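Local coordinates for T CELL surface glycoprotein CD4 (Rattus norvegicus, PDB 1CID) that probably serves as a T-cell co-receptor for class II MHC, here represented by its third and fourth extracellular immunoglobulin-like domains, at residues A[105-110]-A[169-174]; A[118-123]-A[146-151]. All blocks are in the same frame, centred on the assembly; numbering follows the deposited sequence.

How the contacts relate
Both contacts belong to the C-terminal immunoglobulin-like domain, and their centres lie about 9 Å apart. Contact 1 spans the two sheets of the sandwich. It meets through side chains, with no hydrogen bond across: its methionine end is buried, while the V109-S173 end is partly exposed. Contact 2 joins two neighbouring strands of one sheet through backbone hydrogen bonds, and a lysine side chain extends the pairing beyond the strand. One of its faces is buried, and the other looks outward. The strands 97-110 and 116-122 are neighbours in that same sheet, and backbone pairing ties 105-110 to 118-123. C119 of contact 2 also touches M107 of contact 1, so the two share one core.

Contact 1 (A[105-110]-A[169-174]); sequences VVMKVT and VKMDSK
M107 and M171 meet between the two sheets of the immunoglobulin sandwich. The terminal methyl of M171 does the touching at this end of the contact. Its CE lies 3.6 Å from M107 CB and 3.8 Å from M107 CE. The two thioether chains run past each other in opposite directions. M171 CE also reaches V105 CG2 at 3.9 Å. The M171 chain is extended beyond CG (chi3 172°), which carries its methyl across to the opposite strand. M107 bends at its last torsion (chi3 -76°), and this sets its CE against that methyl. Separately, M107 SD sits 3.6 Å from S173 CB. S173 CB is touched a second time, by V109 CG2 at 3.9 Å.

The strand axes approach to 7.8 Å and are inclined at 25°, close to parallel. The strands lie in facing sheets, and no hydrogen bond joins them. Strand 97-110 is held by backbone bonds to strand 4-8 on one side and to 116-122 on the other. Y6 packs on both V105 and M171, and V121 does the same. C119 of the domain disulfide touches M107. On the other sheet, K170 and M171 form a classic beta bulge opposite L163.

The hydroxyl of S173 is hydrogen-bonded to S8 OG, so this polar atom is satisfied at the edge of the apolar cluster. The contact therefore rests on dispersion between methyl, methylene and sulfur groups, and shape rather than polar pairing joins the two sheets here.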
loop_
_atom_site.group_PDB
_atom_site.type_symbol
_atom_site.label_atom_id
_atom_site.label_comp_id
_atom_site.label_asym_id
_atom_site.label_seq_id
_atom_site.Cartn_x
_atom_site.Cartn_y
_atom_site.Cartn_z
ATOM N N VAL A 105 -0.650 2.663 1.069
ATOM C CA VAL A 105 -0.249 3.433 2.287
ATOM C C VAL A 105 0.273 2.349 3.287
ATOM O O VAL A 105 -0.500 1.397 3.378
ATOM C CB VAL A 105 -1.132 4.454 2.948
ATOM C CG1 VAL A 105 -2.399 4.830 2.164
ATOM C CG2 VAL A 105 -1.590 4.185 4.368
ATOM N N VAL A 106 1.444 2.557 3.881
ATOM C CA VAL A 106 2.253 1.819 4.816
ATOM C C VAL A 106 2.471 2.432 6.223
ATOM O O VAL A 106 2.909 3.545 6.415
ATOM C CB VAL A 106 3.676 1.510 4.312
ATOM C CG1 VAL A 106 4.472 0.623 5.252
ATOM C CG2 VAL A 106 3.543 0.786 3.016
ATOM N N MET A 107 2.255 1.586 7.221
ATOM C CA MET A 107 2.365 1.875 8.647
ATOM C C MET A 107 3.555 1.146 9.269
ATOM O O MET A 107 3.720 -0.044 8.941
ATOM C CB MET A 107 1.163 1.323 9.416
ATOM C CG MET A 107 1.081 1.703 10.864
ATOM S SD MET A 107 -0.470 1.458 11.698
ATOM C CE MET A 107 -1.644 2.674 11.263
ATOM N N LYS A 108 4.210 1.885 10.119
ATOM C CA LYS A 108 5.360 1.295 10.859
ATOM C C LYS A 108 5.338 1.657 12.368
ATOM O O LYS A 108 5.557 2.847 12.720
ATOM C CB LYS A 108 6.725 1.695 10.321
ATOM C CG LYS A 108 7.952 0.926 11.007
ATOM C CD LYS A 108 9.309 1.507 10.819
ATOM C CE LYS A 108 10.507 0.907 11.485
ATOM N NZ LYS A 108 10.889 -0.546 11.276
ATOM N N VAL A 109 5.103 0.633 13.202
ATOM C CA VAL A 109 5.023 0.794 14.660
ATOM C C VAL A 109 6.353 0.276 15.252
ATOM O O VAL A 109 6.589 -0.890 14.928
ATOM C CB VAL A 109 3.962 0.031 15.455
ATOM C CG1 VAL A 109 3.762 0.444 16.931
ATOM C CG2 VAL A 109 2.575 0.103 14.861
ATOM N N THR A 110 6.993 1.117 16.022
ATOM C CA THR A 110 8.195 0.821 16.739
ATOM C C THR A 110 8.247 1.479 18.128
ATOM O O THR A 110 7.653 2.471 18.471
ATOM C CB THR A 110 9.527 1.200 15.995
ATOM O OG1 THR A 110 9.557 2.649 15.903
ATOM C CG2 THR A 110 9.679 0.466 14.662
ATOM N N VAL A 169 -11.973 3.189 10.093
ATOM C CA VAL A 169 -10.597 2.811 10.467
ATOM C C VAL A 169 -10.144 2.050 9.211
ATOM O O VAL A 169 -10.843 1.065 8.987
ATOM C CB VAL A 169 -10.470 2.188 11.858
ATOM C CG1 VAL A 169 -9.309 1.258 12.004
ATOM C CG2 VAL A 169 -10.318 3.198 13.005
ATOM N N LYS A 170 -9.105 2.644 8.671
ATOM C CA LYS A 170 -8.550 2.054 7.472
ATOM C C LYS A 170 -7.703 0.899 7.800
ATOM O O LYS A 170 -7.582 -0.085 7.068
ATOM C CB LYS A 170 -7.768 3.165 6.820
ATOM C CG LYS A 170 -8.652 4.366 6.494
ATOM C CD LYS A 170 -9.780 4.041 5.499
ATOM C CE LYS A 170 -10.473 5.267 4.927
ATOM N NZ LYS A 170 -11.790 4.987 4.241
ATOM N N MET A 171 -6.981 0.982 8.891
ATOM C CA MET A 171 -6.076 -0.120 9.352
ATOM C C MET A 171 -5.540 0.122 10.775
ATOM O O MET A 171 -5.743 1.263 11.237
ATOM C CB MET A 171 -4.881 -0.392 8.480
ATOM C CG MET A 171 -4.099 0.886 8.319
ATOM S SD MET A 171 -2.408 0.258 7.908
ATOM C CE MET A 171 -1.872 1.924 7.553
ATOM N N ASP A 172 -4.932 -0.964 11.227
ATOM C CA ASP A 172 -4.305 -1.015 12.555
ATOM C C ASP A 172 -3.111 -1.977 12.583
ATOM O O ASP A 172 -2.970 -2.865 11.790
ATOM C CB ASP A 172 -5.206 -1.476 13.677
ATOM C CG ASP A 172 -5.618 -2.927 13.669
ATOM O OD1 ASP A 172 -6.671 -3.376 13.109
ATOM O OD2 ASP A 172 -4.838 -3.646 14.337
ATOM N N SER A 173 -2.315 -1.862 13.580
ATOM C CA SER A 173 -1.151 -2.687 13.812
ATOM C C SER A 173 -0.794 -2.696 15.312
ATOM O O SER A 173 -0.888 -1.604 15.949
ATOM C CB SER A 173 -0.197 -1.891 12.952
ATOM O OG SER A 173 0.889 -2.754 12.698
ATOM N N LYS A 174 -0.438 -3.850 15.899
ATOM C CA LYS A 174 -0.081 -4.055 17.252
ATOM C C LYS A 174 1.410 -4.416 17.385
ATOM O O LYS A 174 2.062 -5.061 16.582
ATOM C CB LYS A 174 -0.595 -5.289 17.960
ATOM C CG LYS A 174 -1.951 -5.851 17.594
ATOM C CD LYS A 174 -3.029 -5.067 18.285
ATOM C CE LYS A 174 -4.316 -5.852 18.160
ATOM N NZ LYS A 174 -4.090 -7.112 18.925
#

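Contact 2 (A[118-123]-A[146-151])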
loop_
_atom_site.group_PDB
_atom_site.type_symbol
_atom_site.label_atom_id
_atom_site.label_comp_id
_atom_site.label_asym_id
_atom_site.label_seq_id
_atom_site.Cartn_x
_atom_site.Cartn_y
_atom_site.Cartn_z
ATOM N N THR A 118 6.469 4.560 18.642
ATOM C CA THR A 118 6.181 5.457 17.545
ATOM C C THR A 118 5.262 4.890 16.479
ATOM O O THR A 118 5.295 3.658 16.315
ATOM C CB THR A 118 7.495 6.013 16.919
ATOM O OG1 THR A 118 8.489 6.036 17.960
ATOM C CG2 THR A 118 7.166 7.450 16.458
ATOM N N CYS A 119 4.504 5.701 15.785
ATOM C CA CYS A 119 3.732 5.017 14.751
ATOM C C CYS A 119 3.829 5.973 13.603
ATOM O O CYS A 119 3.599 7.119 13.996
ATOM C CB CYS A 119 2.406 4.809 15.307
ATOM S SG CYS A 119 1.220 4.303 14.111
ATOM N N GLU A 120 4.272 5.532 12.419
ATOM C CA GLU A 120 4.313 6.457 11.301
ATOM C C GLU A 120 3.764 5.676 10.091
ATOM O O GLU A 120 3.915 4.460 10.012
ATOM C CB GLU A 120 5.523 7.012 10.688
ATOM C CG GLU A 120 6.671 6.052 10.757
ATOM C CD GLU A 120 7.964 6.832 10.437
ATOM O OE1 GLU A 120 7.830 7.626 9.465
ATOM O OE2 GLU A 120 8.889 6.471 11.281
ATOM N N VAL A 121 3.147 6.529 9.295
ATOM C CA VAL A 121 2.499 6.046 8.046
ATOM C C VAL A 121 3.024 6.801 6.823
ATOM O O VAL A 121 3.462 7.986 6.923
ATOM C CB VAL A 121 1.004 6.205 8.364
ATOM C CG1 VAL A 121 0.333 7.484 7.931
ATOM C CG2 VAL A 121 0.110 5.165 7.732
ATOM N N MET A 122 3.029 6.239 5.640
ATOM C CA MET A 122 3.524 7.002 4.482
ATOM C C MET A 122 2.731 6.677 3.237
ATOM O O MET A 122 2.367 5.503 3.089
ATOM C CB MET A 122 4.944 6.685 4.155
ATOM C CG MET A 122 5.588 8.039 3.872
ATOM S SD MET A 122 7.308 7.598 4.423
ATOM C CE MET A 122 7.097 8.501 6.009
ATOM N N GLY A 123 2.517 7.680 2.423
ATOM C CA GLY A 123 1.736 7.337 1.190
ATOM C C GLY A 123 0.537 8.260 1.240
ATOM O O GLY A 123 0.411 9.072 2.167
ATOM N N GLU A 146 -1.681 14.002 12.081
ATOM C CA GLU A 146 -0.384 13.927 11.517
ATOM C C GLU A 146 -0.051 12.524 11.018
ATOM O O GLU A 146 -0.897 11.611 10.953
ATOM C CB GLU A 146 0.646 14.316 12.534
ATOM C CG GLU A 146 0.571 15.667 13.204
ATOM C CD GLU A 146 1.394 15.661 14.483
ATOM O OE1 GLU A 146 1.089 15.014 15.511
ATOM O OE2 GLU A 146 2.462 16.347 14.431
ATOM N N LYS A 147 1.218 12.459 10.572
ATOM C CA LYS A 147 1.682 11.220 9.931
ATOM C C LYS A 147 2.679 10.496 10.801
ATOM O O LYS A 147 3.062 9.349 10.474
ATOM C CB LYS A 147 2.189 11.510 8.532
ATOM C CG LYS A 147 1.254 11.426 7.317
ATOM C CD LYS A 147 1.955 11.514 5.948
ATOM C CE LYS A 147 0.947 10.980 4.921
ATOM N NZ LYS A 147 1.701 10.598 3.693
ATOM N N VAL A 148 3.072 11.141 11.878
ATOM C CA VAL A 148 3.882 10.370 12.815
ATOM C C VAL A 148 3.513 10.835 14.228
ATOM O O VAL A 148 3.760 12.015 14.534
ATOM C CB VAL A 148 5.304 10.371 12.371
ATOM C CG1 VAL A 148 5.958 11.713 12.456
ATOM C CG2 VAL A 148 6.075 9.426 13.293
ATOM N N ILE A 149 2.890 9.938 15.007
ATOM C CA ILE A 149 2.612 10.294 16.395
ATOM C C ILE A 149 3.564 9.505 17.285
ATOM O O ILE A 149 3.954 8.466 16.795
ATOM C CB ILE A 149 1.168 10.023 16.786
ATOM C CG1 ILE A 149 0.926 8.548 16.493
ATOM C CG2 ILE A 149 0.484 11.100 15.946
ATOM C CD1 ILE A 149 -0.548 8.110 16.629
ATOM N N GLN A 150 3.788 10.013 18.458
ATOM C CA GLN A 150 4.765 9.408 19.388
ATOM C C GLN A 150 4.167 9.294 20.767
ATOM O O GLN A 150 3.267 10.109 20.984
ATOM C CB GLN A 150 6.001 10.306 19.276
ATOM C CG GLN A 150 7.323 9.886 19.839
ATOM C CD GLN A 150 7.623 10.717 21.078
ATOM O OE1 GLN A 150 6.955 10.477 22.122
ATOM N NE2 GLN A 150 8.541 11.697 20.969
ATOM N N VAL A 151 4.566 8.377 21.621
ATOM C CA VAL A 151 4.067 8.226 22.986
ATOM C C VAL A 151 5.299 7.987 23.899
ATOM O O VAL A 151 6.149 7.128 23.759
ATOM C CB VAL A 151 2.974 7.216 23.343
ATOM C CG1 VAL A 151 2.792 6.770 24.804
ATOM C CG2 VAL A 151 1.603 7.739 22.893
#
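C119 and I149 form a hydrogen-bonded pair in an antiparallel sheet of the immunoglobulin fold. C119 N donates to I149 O at 3.0 Å, and I149 N donates back to C119 O at 3.1 Å. Their side chains share the inner face, where C119 CB and I149 CG1 are 4.2 Å apart. With chi1 at 168°, C119 SG points opposite the backbone N and inward, where it closes the disulfide with C161, which pins the two sheets of the sandwich together. L131 of the facing sheet covers both C119 and I149.

The outer face carries T118, E120, V148 and Q150. V148 sets its CG2 over the opposite strand, 3.6 Å from E120 CB, and the same methyl reaches T118 CG2 at 3.9 Å. CB and CG of Q150 also brush T118 CG2, but the amide end leads away. Two CA-H...O contacts, from E120 to K147 O and from V148 to C119 O, supplement the backbone bonds.

K147 stands where the pairing ends. Its carbonyl takes the N-H of V121 in a nearly straight bond. Its side chain then runs extended beyond CG along 121-123, crossing the V121 side chain at about a right angle, with K147 CG 4.1 Å from V121 CG1. The ammonium group bonds to G123 O and also forms a salt bridge with E35. With an alanine in place of K147, G123 O would probably lose this donor and E35 this positive partner. K147 NZ approaches G123 O at a C=O...N angle of 143°, tilted 21° from the carbonyl plane.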